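Local coordinates for protein maleylpyruvate isomerase (Ralstonia sp., PDB 2JL4) that catalyses the glutathione-dependent isomerisation of maleylpyruvate to fumarylpyruvate in naphthalene degradation, working as a homodimer of the zeta class of glutathione transferases, at residues Y5-S10 with V32-E37; T12-R17 with Y167-V172; C102-I107 with T133-G138. All blocks are in the same frame, centred on the assembly; numbering follows the deposited sequence.

Contact 1: residues Y5-S10 with V32-E37; sequences YNFWRS and VHLGKE. With GSH (glutathione), chain C.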
loop_
_atom_site.group_PDB
_atom_site.type_symbol
_atom_site.label_atom_id
_atom_site.label_comp_id
_atom_site.label_asym_id
_atom_site.label_seq_id
_atom_site.Cartn_x
_atom_site.Cartn_y
_atom_site.Cartn_z
ATOM N N TYR A 5 -10.680 -9.103 14.024
ATOM C CA TYR A 5 -11.357 -7.853 14.324
ATOM C C TYR A 5 -11.567 -7.135 13.016
ATOM O O TYR A 5 -10.610 -6.682 12.378
ATOM C CB TYR A 5 -10.545 -6.991 15.279
ATOM C CG TYR A 5 -10.431 -7.542 16.681
ATOM C CD1 TYR A 5 -11.369 -7.212 17.664
ATOM C CD2 TYR A 5 -9.369 -8.385 17.032
ATOM C CE1 TYR A 5 -11.251 -7.716 18.967
ATOM C CE2 TYR A 5 -9.238 -8.891 18.323
ATOM C CZ TYR A 5 -10.179 -8.557 19.286
ATOM O OH TYR A 5 -10.041 -9.058 20.564
ATOM N N ASN A 6 -12.821 -7.058 12.593
ATOM C CA ASN A 6 -13.114 -6.506 11.287
ATOM C C ASN A 6 -14.545 -5.992 11.142
ATOM O O ASN A 6 -15.290 -5.928 12.119
ATOM C CB ASN A 6 -12.717 -7.515 10.187
ATOM C CG ASN A 6 -13.643 -8.712 10.106
ATOM O OD1 ASN A 6 -14.007 -9.332 11.113
ATOM N ND2 ASN A 6 -14.003 -9.063 8.894
ATOM N N PHE A 7 -14.914 -5.619 9.921
ATOM C CA PHE A 7 -16.190 -4.990 9.639
ATOM C C PHE A 7 -16.678 -5.516 8.308
ATOM O O PHE A 7 -15.877 -5.728 7.393
ATOM C CB PHE A 7 -15.998 -3.474 9.596
ATOM C CG PHE A 7 -17.254 -2.690 9.332
ATOM C CD1 PHE A 7 -18.269 -2.620 10.284
ATOM C CD2 PHE A 7 -17.394 -1.971 8.150
ATOM C CE1 PHE A 7 -19.419 -1.869 10.049
ATOM C CE2 PHE A 7 -18.536 -1.211 7.906
ATOM C CZ PHE A 7 -19.553 -1.164 8.857
ATOM N N TRP A 8 -17.986 -5.733 8.186
ATOM C CA TRP A 8 -18.513 -6.428 7.006
ATOM C C TRP A 8 -18.218 -5.742 5.675
ATOM O O TRP A 8 -17.743 -6.393 4.751
ATOM C CB TRP A 8 -19.992 -6.775 7.158
ATOM C CG TRP A 8 -20.925 -5.612 7.214
ATOM C CD1 TRP A 8 -20.940 -4.607 8.142
ATOM C CD2 TRP A 8 -22.008 -5.349 6.317
ATOM N NE1 TRP A 8 -21.963 -3.727 7.871
ATOM C CE2 TRP A 8 -22.635 -4.160 6.756
ATOM C CE3 TRP A 8 -22.508 -6.001 5.180
ATOM C CZ2 TRP A 8 -23.737 -3.612 6.098
ATOM C CZ3 TRP A 8 -23.605 -5.461 4.531
ATOM C CH2 TRP A 8 -24.210 -4.277 4.993
ATOM N N ARG A 9 -18.459 -4.433 5.585
ATOM C CA ARG A 9 -18.233 -3.710 4.327
ATOM C C ARG A 9 -16.822 -3.137 4.157
ATOM O O ARG A 9 -16.497 -2.601 3.098
ATOM C CB ARG A 9 -19.300 -2.638 4.071
ATOM C CG ARG A 9 -20.680 -3.206 3.729
ATOM C CD ARG A 9 -21.384 -2.383 2.643
ATOM N NE ARG A 9 -22.813 -2.694 2.524
ATOM C CZ ARG A 9 -23.337 -3.638 1.738
ATOM N NH1 ARG A 9 -22.563 -4.412 0.983
ATOM N NH2 ARG A 9 -24.654 -3.820 1.718
ATOM N N SER A 10 -15.974 -3.291 5.168
ATOM C CA SER A 10 -14.562 -2.925 5.038
ATOM C C SER A 10 -13.860 -3.724 3.931
ATOM O O SER A 10 -13.858 -4.964 3.951
ATOM C CB SER A 10 -13.834 -3.098 6.371
ATOM O OG SER A 10 -12.424 -3.063 6.191
ATOM N N VAL A 32 -16.120 -4.924 14.532
ATOM C CA VAL A 32 -15.734 -3.606 14.992
ATOM C C VAL A 32 -16.473 -2.611 14.092
ATOM O O VAL A 32 -16.094 -2.404 12.942
ATOM C CB VAL A 32 -14.205 -3.397 14.900
ATOM C CG1 VAL A 32 -13.832 -1.997 15.322
ATOM C CG2 VAL A 32 -13.436 -4.449 15.747
ATOM N N HIS A 33 -17.535 -2.012 14.625
ATOM C CA HIS A 33 -18.435 -1.189 13.833
ATOM C C HIS A 33 -17.847 0.179 13.491
ATOM O O HIS A 33 -17.793 1.073 14.349
ATOM C CB HIS A 33 -19.769 -1.018 14.574
ATOM C CG HIS A 33 -20.929 -0.739 13.673
ATOM N ND1 HIS A 33 -20.986 0.369 12.852
ATOM C CD2 HIS A 33 -22.081 -1.419 13.467
ATOM C CE1 HIS A 33 -22.122 0.355 12.177
ATOM N NE2 HIS A 33 -22.804 -0.719 12.532
ATOM N N LEU A 34 -17.444 0.350 12.231
ATOM C CA LEU A 34 -16.830 1.610 11.784
ATOM C C LEU A 34 -17.814 2.782 11.770
ATOM O O LEU A 34 -17.442 3.912 12.079
ATOM C CB LEU A 34 -16.162 1.452 10.407
ATOM C CG LEU A 34 -15.141 0.315 10.221
ATOM C CD1 LEU A 34 -14.647 0.300 8.783
ATOM C CD2 LEU A 34 -13.968 0.412 11.192
ATOM N N GLY A 35 -19.066 2.507 11.421
ATOM C CA GLY A 35 -20.099 3.547 11.395
ATOM C C GLY A 35 -20.378 4.101 12.778
ATOM O O GLY A 35 -20.653 5.291 12.933
ATOM N N LYS A 36 -20.312 3.224 13.776
ATOM C CA LYS A 36 -20.432 3.609 15.191
ATOM C C LYS A 36 -19.096 4.127 15.722
ATOM O O LYS A 36 -19.021 4.576 16.863
ATOM C CB LYS A 36 -20.890 2.414 16.051
ATOM C CG LYS A 36 -22.305 1.903 15.765
ATOM C CD LYS A 36 -22.639 0.641 16.596
ATOM C CE LYS A 36 -24.104 0.643 17.020
ATOM N NZ LYS A 36 -24.623 -0.625 17.660
ATOM N N GLU A 37 -18.047 4.038 14.904
ATOM C CA GLU A 37 -16.696 4.518 15.259
ATOM C C GLU A 37 -16.104 3.799 16.482
ATOM O O GLU A 37 -15.385 4.404 17.287
ATOM C CB GLU A 37 -16.659 6.052 15.428
ATOM C CG GLU A 37 -16.733 6.811 14.090
ATOM C CD GLU A 37 -16.854 8.322 14.234
ATOM O OE1 GLU A 37 -17.270 8.800 15.309
ATOM O OE2 GLU A 37 -16.539 9.040 13.260
HETATM N N1 GSH C . -3.252 -0.625 5.185
HETATM C CA1 GSH C . -4.321 -0.963 6.102
HETATM C C1 GSH C . -4.601 -2.442 6.019
HETATM O O11 GSH C . -4.702 -2.937 4.888
HETATM O O12 GSH C . -4.727 -3.118 7.067
HETATM C CB1 GSH C . -5.570 -0.156 5.761
HETATM C CG1 GSH C . -6.669 -0.410 6.792
HETATM C CD1 GSH C . -7.846 0.521 6.593
HETATM O OE1 GSH C . -7.683 1.619 6.077
HETATM N N2 GSH C . -9.026 0.061 7.014
HETATM C CA2 GSH C . -10.270 0.812 6.916
HETATM C C2 GSH C . -10.645 1.477 8.218
HETATM O O2 GSH C . -10.434 0.936 9.289
HETATM C CB2 GSH C . -11.398 -0.120 6.486
HETATM S SG2 GSH C . -11.265 -0.676 4.764
HETATM N N3 GSH C . -11.219 2.664 8.148
HETATM C CA3 GSH C . -11.628 3.389 9.334
HETATM C C3 GSH C . -11.556 4.878 9.121
HETATM O O31 GSH C . -11.234 5.320 7.996
HETATM O O32 GSH C . -11.830 5.617 10.085
#

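Contact 2: residues T12-R17 with Y167-V172; sequences TSHRLR and YLVPQV. With GSH (glutathione), chain C.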
loop_
_atom_site.group_PDB
_atom_site.type_symbol
_atom_site.label_atom_id
_atom_site.label_comp_id
_atom_site.label_asym_id
_atom_site.label_seq_id
_atom_site.Cartn_x
_atom_site.Cartn_y
_atom_site.Cartn_z
ATOM N N THR A 12 -10.557 -3.900 3.169
ATOM C CA THR A 12 -9.400 -4.598 3.719
ATOM C C THR A 12 -9.817 -5.813 4.562
ATOM O O THR A 12 -9.184 -6.860 4.477
ATOM C CB THR A 12 -8.507 -3.650 4.557
ATOM O OG1 THR A 12 -9.290 -3.041 5.590
ATOM C CG2 THR A 12 -7.879 -2.539 3.668
ATOM N N SER A 13 -10.879 -5.678 5.360
ATOM C CA SER A 13 -11.459 -6.826 6.081
ATOM C C SER A 13 -11.831 -7.963 5.117
ATOM O O SER A 13 -11.496 -9.139 5.341
ATOM C CB SER A 13 -12.712 -6.413 6.854
ATOM O OG SER A 13 -12.433 -5.463 7.865
ATOM N N HIS A 14 -12.540 -7.586 4.054
ATOM C CA HIS A 14 -12.958 -8.494 2.999
ATOM C C HIS A 14 -11.744 -9.161 2.345
ATOM O O HIS A 14 -11.739 -10.367 2.110
ATOM C CB HIS A 14 -13.796 -7.712 1.976
ATOM C CG HIS A 14 -14.395 -8.549 0.887
ATOM N ND1 HIS A 14 -15.062 -7.992 -0.184
ATOM C CD2 HIS A 14 -14.435 -9.889 0.699
ATOM C CE1 HIS A 14 -15.494 -8.954 -0.979
ATOM N NE2 HIS A 14 -15.117 -10.114 -0.473
ATOM N N ARG A 15 -10.724 -8.362 2.058
ATOM C CA ARG A 15 -9.463 -8.852 1.520
ATOM C C ARG A 15 -8.873 -9.967 2.403
ATOM O O ARG A 15 -8.518 -11.045 1.912
ATOM C CB ARG A 15 -8.492 -7.677 1.382
ATOM C CG ARG A 15 -7.138 -7.984 0.758
ATOM C CD ARG A 15 -6.178 -6.819 0.993
ATOM N NE ARG A 15 -6.674 -5.547 0.461
ATOM C CZ ARG A 15 -6.186 -4.344 0.775
ATOM N NH1 ARG A 15 -5.179 -4.209 1.647
ATOM N NH2 ARG A 15 -6.710 -3.262 0.209
ATOM N N LEU A 16 -8.785 -9.701 3.702
ATOM C CA LEU A 16 -8.210 -10.662 4.641
ATOM C C LEU A 16 -9.069 -11.916 4.784
ATOM O O LEU A 16 -8.535 -13.030 4.853
ATOM C CB LEU A 16 -7.957 -10.010 5.997
ATOM C CG LEU A 16 -7.165 -10.814 7.030
ATOM C CD1 LEU A 16 -5.937 -11.505 6.407
ATOM C CD2 LEU A 16 -6.768 -9.888 8.163
ATOM N N ARG A 17 -10.389 -11.723 4.802
ATOM C CA ARG A 17 -11.353 -12.821 4.855
ATOM C C ARG A 17 -11.154 -13.825 3.726
ATOM O O ARG A 17 -11.102 -15.032 3.972
ATOM C CB ARG A 17 -12.794 -12.289 4.876
ATOM C CG ARG A 17 -13.218 -11.763 6.254
ATOM C CD ARG A 17 -14.722 -11.520 6.367
ATOM N NE ARG A 17 -15.284 -10.739 5.264
ATOM C CZ ARG A 17 -15.656 -9.458 5.335
ATOM N NH1 ARG A 17 -15.512 -8.764 6.459
ATOM N NH2 ARG A 17 -16.175 -8.858 4.266
ATOM N N TYR A 167 -7.194 -8.889 -3.360
ATOM C CA TYR A 167 -7.274 -7.432 -3.358
ATOM C C TYR A 167 -8.333 -6.931 -4.346
ATOM O O TYR A 167 -9.059 -5.981 -4.062
ATOM C CB TYR A 167 -5.924 -6.841 -3.753
ATOM C CG TYR A 167 -4.867 -6.818 -2.672
ATOM C CD1 TYR A 167 -4.416 -5.608 -2.146
ATOM C CD2 TYR A 167 -4.281 -7.996 -2.208
ATOM C CE1 TYR A 167 -3.429 -5.577 -1.166
ATOM C CE2 TYR A 167 -3.295 -7.973 -1.230
ATOM C CZ TYR A 167 -2.874 -6.762 -0.716
ATOM O OH TYR A 167 -1.884 -6.729 0.240
ATOM N N LEU A 168 -8.391 -7.567 -5.516
ATOM C CA LEU A 168 -9.249 -7.105 -6.605
ATOM C C LEU A 168 -10.737 -7.170 -6.266
ATOM O O LEU A 168 -11.453 -6.183 -6.406
ATOM C CB LEU A 168 -8.963 -7.876 -7.903
ATOM C CG LEU A 168 -9.733 -7.357 -9.118
ATOM C CD1 LEU A 168 -9.325 -5.913 -9.432
ATOM C CD2 LEU A 168 -9.541 -8.264 -10.318
ATOM N N VAL A 169 -11.180 -8.329 -5.800
ATOM C CA VAL A 169 -12.596 -8.599 -5.551
ATOM C C VAL A 169 -13.282 -7.627 -4.553
ATOM O O VAL A 169 -14.363 -7.096 -4.867
ATOM C CB VAL A 169 -12.796 -10.110 -5.210
ATOM C CG1 VAL A 169 -14.211 -10.422 -4.735
ATOM C CG2 VAL A 169 -12.433 -10.954 -6.438
ATOM N N PRO A 170 -12.662 -7.377 -3.372
ATOM C CA PRO A 170 -13.169 -6.321 -2.478
ATOM C C PRO A 170 -13.269 -4.944 -3.138
ATOM O O PRO A 170 -14.195 -4.184 -2.839
ATOM C CB PRO A 170 -12.134 -6.283 -1.348
ATOM C CG PRO A 170 -11.579 -7.687 -1.316
ATOM C CD PRO A 170 -11.500 -8.068 -2.779
ATOM N N GLN A 171 -12.330 -4.639 -4.027
ATOM C CA GLN A 171 -12.262 -3.332 -4.683
ATOM C C GLN A 171 -13.393 -3.167 -5.693
ATOM O O GLN A 171 -14.001 -2.099 -5.767
ATOM C CB GLN A 171 -10.888 -3.139 -5.351
ATOM C CG GLN A 171 -10.560 -1.712 -5.776
ATOM C CD GLN A 171 -10.730 -0.701 -4.653
ATOM O OE1 GLN A 171 -9.866 -0.571 -3.780
ATOM N NE2 GLN A 171 -11.848 0.028 -4.675
ATOM N N VAL A 172 -13.664 -4.230 -6.456
ATOM C CA VAL A 172 -14.809 -4.304 -7.375
ATOM C C VAL A 172 -16.133 -4.137 -6.624
ATOM O O VAL A 172 -17.040 -3.455 -7.105
ATOM C CB VAL A 172 -14.818 -5.645 -8.184
ATOM C CG1 VAL A 172 -16.059 -5.764 -9.096
ATOM C CG2 VAL A 172 -13.553 -5.770 -9.020
HETATM N N1 GSH C . -3.252 -0.625 5.185
HETATM C CA1 GSH C . -4.321 -0.963 6.102
HETATM C C1 GSH C . -4.601 -2.442 6.019
HETATM O O11 GSH C . -4.702 -2.937 4.888
HETATM O O12 GSH C . -4.727 -3.118 7.067
HETATM C CB1 GSH C . -5.570 -0.156 5.761
HETATM C CG1 GSH C . -6.669 -0.410 6.792
HETATM C CD1 GSH C . -7.846 0.521 6.593
HETATM O OE1 GSH C . -7.683 1.619 6.077
HETATM N N2 GSH C . -9.026 0.061 7.014
HETATM C CA2 GSH C . -10.270 0.812 6.916
HETATM C C2 GSH C . -10.645 1.477 8.218
HETATM O O2 GSH C . -10.434 0.936 9.289
HETATM C CB2 GSH C . -11.398 -0.120 6.486
HETATM S SG2 GSH C . -11.265 -0.676 4.764
HETATM N N3 GSH C . -11.219 2.664 8.148
HETATM C CA3 GSH C . -11.628 3.389 9.334
HETATM C C3 GSH C . -11.556 4.878 9.121
HETATM O O31 GSH C . -11.234 5.320 7.996
HETATM O O32 GSH C . -11.830 5.617 10.085
HETATM O O HOH W 1 -15.430 -4.747 -0.296
HETATM O O HOH W 2 -8.708 -4.756 -1.451
#

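Contact 3: residues C102-I107 with T133-G138; sequences CDIHPI and TWISAG. With GSH (glutathione), chain D; GSH (glutathione), chain C.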
loop_
_atom_site.group_PDB
_atom_site.type_symbol
_atom_site.label_atom_id
_atom_site.label_comp_id
_atom_site.label_asym_id
_atom_site.label_seq_id
_atom_site.Cartn_x
_atom_site.Cartn_y
_atom_site.Cartn_z
ATOM N N CYS A 102 -2.382 0.155 -2.506
ATOM C CA CYS A 102 -1.732 1.459 -2.305
ATOM C C CYS A 102 -2.451 2.592 -3.035
ATOM O O CYS A 102 -2.623 3.678 -2.494
ATOM C CB CYS A 102 -0.260 1.410 -2.766
ATOM S SG CYS A 102 0.847 0.302 -1.798
ATOM N N ASP A 103 -2.892 2.325 -4.261
ATOM C CA ASP A 103 -3.295 3.399 -5.173
ATOM C C ASP A 103 -4.805 3.542 -5.397
ATOM O O ASP A 103 -5.253 4.479 -6.059
ATOM C CB ASP A 103 -2.531 3.269 -6.493
ATOM C CG ASP A 103 -1.019 3.124 -6.281
ATOM O OD1 ASP A 103 -0.465 3.701 -5.308
ATOM O OD2 ASP A 103 -0.373 2.425 -7.089
ATOM N N ILE A 104 -5.588 2.626 -4.830
ATOM C CA ILE A 104 -7.032 2.773 -4.854
ATOM C C ILE A 104 -7.626 2.812 -3.455
ATOM O O ILE A 104 -8.107 3.854 -3.024
ATOM C CB ILE A 104 -7.766 1.679 -5.674
ATOM C CG1 ILE A 104 -7.147 1.484 -7.064
ATOM C CG2 ILE A 104 -9.254 2.046 -5.800
ATOM C CD1 ILE A 104 -7.853 0.416 -7.876
ATOM N N HIS A 105 -7.602 1.682 -2.749
ATOM C CA HIS A 105 -8.350 1.572 -1.505
ATOM C C HIS A 105 -8.129 2.735 -0.519
ATOM O O HIS A 105 -9.099 3.293 -0.007
ATOM C CB HIS A 105 -8.100 0.244 -0.776
ATOM C CG HIS A 105 -8.491 0.303 0.665
ATOM N ND1 HIS A 105 -7.621 0.721 1.651
ATOM C CD2 HIS A 105 -9.685 0.102 1.273
ATOM C CE1 HIS A 105 -8.255 0.742 2.811
ATOM N NE2 HIS A 105 -9.508 0.371 2.609
ATOM N N PRO A 106 -6.859 3.075 -0.219
ATOM C CA PRO A 106 -6.645 4.043 0.869
ATOM C C PRO A 106 -7.197 5.434 0.569
ATOM O O PRO A 106 -7.448 6.204 1.496
ATOM C CB PRO A 106 -5.120 4.103 1.001
ATOM C CG PRO A 106 -4.626 2.843 0.325
ATOM C CD PRO A 106 -5.579 2.618 -0.795
ATOM N N ILE A 107 -7.386 5.741 -0.711
ATOM C CA ILE A 107 -7.876 7.049 -1.120
ATOM C C ILE A 107 -9.375 7.223 -0.819
ATOM O O ILE A 107 -9.855 8.343 -0.627
ATOM C CB ILE A 107 -7.606 7.341 -2.630
ATOM C CG1 ILE A 107 -6.289 6.702 -3.131
ATOM C CG2 ILE A 107 -7.629 8.832 -2.874
ATOM C CD1 ILE A 107 -5.002 7.220 -2.483
ATOM N N THR A 133 -12.948 8.352 -9.324
ATOM C CA THR A 133 -11.752 8.872 -9.971
ATOM C C THR A 133 -10.563 7.950 -9.742
ATOM O O THR A 133 -9.863 7.582 -10.691
ATOM C CB THR A 133 -11.427 10.293 -9.491
ATOM O OG1 THR A 133 -12.499 11.167 -9.863
ATOM C CG2 THR A 133 -10.132 10.802 -10.126
ATOM N N TRP A 134 -10.352 7.560 -8.489
ATOM C CA TRP A 134 -9.203 6.736 -8.132
ATOM C C TRP A 134 -9.399 5.270 -8.537
ATOM O O TRP A 134 -8.461 4.622 -8.997
ATOM C CB TRP A 134 -8.863 6.932 -6.652
ATOM C CG TRP A 134 -8.951 8.393 -6.289
ATOM C CD1 TRP A 134 -9.782 8.964 -5.364
ATOM C CD2 TRP A 134 -8.223 9.478 -6.897
ATOM N NE1 TRP A 134 -9.603 10.328 -5.341
ATOM C CE2 TRP A 134 -8.654 10.673 -6.270
ATOM C CE3 TRP A 134 -7.239 9.553 -7.898
ATOM C CZ2 TRP A 134 -8.133 11.931 -6.606
ATOM C CZ3 TRP A 134 -6.722 10.814 -8.239
ATOM C CH2 TRP A 134 -7.170 11.981 -7.586
ATOM N N ILE A 135 -10.626 4.774 -8.408
ATOM C CA ILE A 135 -10.972 3.440 -8.880
ATOM C C ILE A 135 -10.785 3.298 -10.400
ATOM O O ILE A 135 -10.130 2.358 -10.860
ATOM C CB ILE A 135 -12.414 3.031 -8.461
ATOM C CG1 ILE A 135 -12.527 2.930 -6.936
ATOM C CG2 ILE A 135 -12.800 1.688 -9.096
ATOM C CD1 ILE A 135 -13.976 2.890 -6.409
ATOM N N SER A 136 -11.343 4.229 -11.173
ATOM C CA SER A 136 -11.208 4.184 -12.625
ATOM C C SER A 136 -9.745 4.273 -13.063
ATOM O O SER A 136 -9.319 3.509 -13.923
ATOM C CB SER A 136 -12.065 5.268 -13.305
ATOM O OG SER A 136 -13.450 5.054 -13.050
ATOM N N ALA A 137 -8.984 5.189 -12.463
ATOM C CA ALA A 137 -7.546 5.293 -12.714
ATOM C C ALA A 137 -6.779 3.985 -12.407
ATOM O O ALA A 137 -5.954 3.539 -13.209
ATOM C CB ALA A 137 -6.949 6.454 -11.928
ATOM N N GLY A 138 -7.046 3.390 -11.248
ATOM C CA GLY A 138 -6.418 2.130 -10.855
ATOM C C GLY A 138 -6.881 0.952 -11.696
ATOM O O GLY A 138 -6.065 0.119 -12.092
HETATM N N1 GSH D . 2.300 2.366 -5.352
HETATM C CA1 GSH D . 3.103 3.109 -6.294
HETATM C C1 GSH D . 4.552 2.780 -6.075
HETATM O O11 GSH D . 4.951 2.793 -4.907
HETATM O O12 GSH D . 5.304 2.528 -7.054
HETATM C CB1 GSH D . 2.854 4.589 -6.065
HETATM C CG1 GSH D . 3.497 5.426 -7.154
HETATM C CD1 GSH D . 3.170 6.892 -6.952
HETATM O OE1 GSH D . 2.102 7.227 -6.464
HETATM N N2 GSH D . 4.111 7.745 -7.354
HETATM C CA2 GSH D . 3.995 9.189 -7.292
HETATM C C2 GSH D . 3.571 9.737 -8.631
HETATM O O2 GSH D . 3.955 9.221 -9.679
HETATM C CB2 GSH D . 5.331 9.809 -6.892
HETATM S SG2 GSH D . 5.744 9.615 -5.136
HETATM N N3 GSH D . 2.766 10.794 -8.620
HETATM C CA3 GSH D . 2.315 11.397 -9.858
HETATM C C3 GSH D . 0.940 11.997 -9.771
HETATM O O31 GSH D . 0.378 12.043 -8.654
HETATM O O32 GSH D . 0.422 12.432 -10.827
HETATM N N1 GSH C . -3.252 -0.625 5.185
HETATM C CA1 GSH C . -4.321 -0.963 6.102
HETATM C C1 GSH C . -4.601 -2.442 6.019
HETATM O O11 GSH C . -4.702 -2.937 4.888
HETATM O O12 GSH C . -4.727 -3.118 7.067
HETATM C CB1 GSH C . -5.570 -0.156 5.761
HETATM C CG1 GSH C . -6.669 -0.410 6.792
HETATM C CD1 GSH C . -7.846 0.521 6.593
HETATM O OE1 GSH C . -7.683 1.619 6.077
HETATM N N2 GSH C . -9.026 0.061 7.014
HETATM C CA2 GSH C . -10.270 0.812 6.916
HETATM C C2 GSH C . -10.645 1.477 8.218
HETATM O O2 GSH C . -10.434 0.936 9.289
HETATM C CB2 GSH C . -11.398 -0.120 6.486
HETATM S SG2 GSH C . -11.265 -0.676 4.764
HETATM N N3 GSH C . -11.219 2.664 8.148
HETATM C CA3 GSH C . -11.628 3.389 9.334
HETATM C C3 GSH C . -11.556 4.878 9.121
HETATM O O31 GSH C . -11.234 5.320 7.996
HETATM O O32 GSH C . -11.830 5.617 10.085
HETATM O O HOH W 3 -5.914 4.908 -8.674
#

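Contact 1: residues Y5-S10 with V32-E37
One backbone hydrogen bond joins the segments: V32 N donates to N6 O at 2.7 Å. It carries the parallel pairing of strands 3-6 and 28-31 one step beyond the end of the second strand. The aromatic part of the contact belongs to F7. Its CG lies anti to the backbone N (chi1 -179°), which sends the ring out against H33 and L34. CE1, at the ring edge, sits over the centre of the H33 imidazole, an edge-to-face pair with centroids 5.3 Å apart and planes at 58°. L34 takes one face of F7, its CG in a CH-pi contact 4.1 Å from the ring centroid, while W8 CD1 lies over the opposite face. V32 O approaches the same ring obliquely, 3.4 Å from F7 CD1. This is the N-terminal, thioredoxin-like domain, and S10 occupies the N-cap position of helix 11-22, beside the glutathione sulfur: S10 OG stands 3.0 Å from SG2 of glutathione and is also hydrogen-bonded to S13 OG and T12 OG1. Apolar contacts add to this. L34 CD1 packs 3.6 Å from F7 CD2, and V32 CG2 meets the Y5 side chain at CB and, near the ring plane, at CD1.

Contact 2: residues T12-R17 with Y167-V172
R15 NE donates to a water at 2.9 Å, in the guanidinium plane, and lies over the face of the Y167 ring, with NE 3.4 Å from Y167 CD1. The same water donates to Y167 O, bridging the two helices next to the stack. The guanidinium lies flat on the phenol ring, planes 8° apart, and R15 CD stands over the ring centre, 3.5 Å from the centroid. A bend at chi3 (-58°) in the otherwise extended arginine chain lays the group there. T12 CG2 lies over the opposite guanidinium face, so the plane is sandwiched. A second water links the helices at H14 and P170, hydrogen-bonded to H14 ND1 in the imidazole plane and donating to P170 O at 2.9 Å. P170 CG makes a CH-pi contact with one face of that imidazole, 3.8 Å from its centroid, and also approaches R15 N at 3.5 Å. Helix 163-177 is kinked at P170, whose N cannot bond to the preceding turn. The axes of 12-17 and 167-172 come within 8.4 Å, their N-to-C directions 142° apart, joining the N-terminal domain to the all-helical C-terminal domain. R15 NH1 makes a weak hydrogen bond to S66 OG and lies 3.5 Å from carboxylate atom O11 of glutathione; the buried positive charge, held flat by Y167, would probably favour that carboxylate electrostatically.

Contact 3: residues C102-I107 with T133-G138
In I107, CG2 lies anti to the backbone N, and in W134 chi1 of -42° sets CG anti to the carbonyl carbon; together these bring the methyl over one face of the indole. CG2 stands 3.5 Å from the centroid of the five-membered ring, 22° off its normal, which meets the geometry of a CH-pi contact, and the two side chains cross at about a right angle. I104 reaches the same helix through both its branches. Its CG2 touches I135 CG1 at 3.6 Å, and its CD1 rests 3.7 Å from G138 CA, against a backbone that carries no side chain at this position. The polar link is a water that donates to D103 O at 2.7 Å and to W134 O at 2.6 Å, thereby tying the end of helix 87-103 to the middle of helix 124-147. The D103 carboxylate serves the other active site: both oxygens accept from N1 of the glutathione bound to the second subunit, OD1 at 3.1 Å, and OD2 is further held by Q50 and Q65 of that subunit. Around this junction of the C-terminal domain, Q171 of helix 163-177 packs on I104 and I135, while Y115 of the second subunit meets the W134 ring.

In the fold
Contact 1 lies wholly in the N-terminal domain, contact 3 wholly in the C-terminal one, and contact 2 spans the two, about 2 Å from the centre of the chain. The centre of contact 2 is 14 Å from each of the others, which are 21 Å apart. Contacts 1 and 2 alternate along the chain and meet where R17 bonds F7 O and W8 O; contact 3 is nested inside the loop closed by contact 2 and touches it through Q171 and T12. All three border one glutathione: S10, T12 and R15, and H105 approach it from different segments, whereas D103 reaches the second subunit's molecule, so each active site draws on both domains and both subunits.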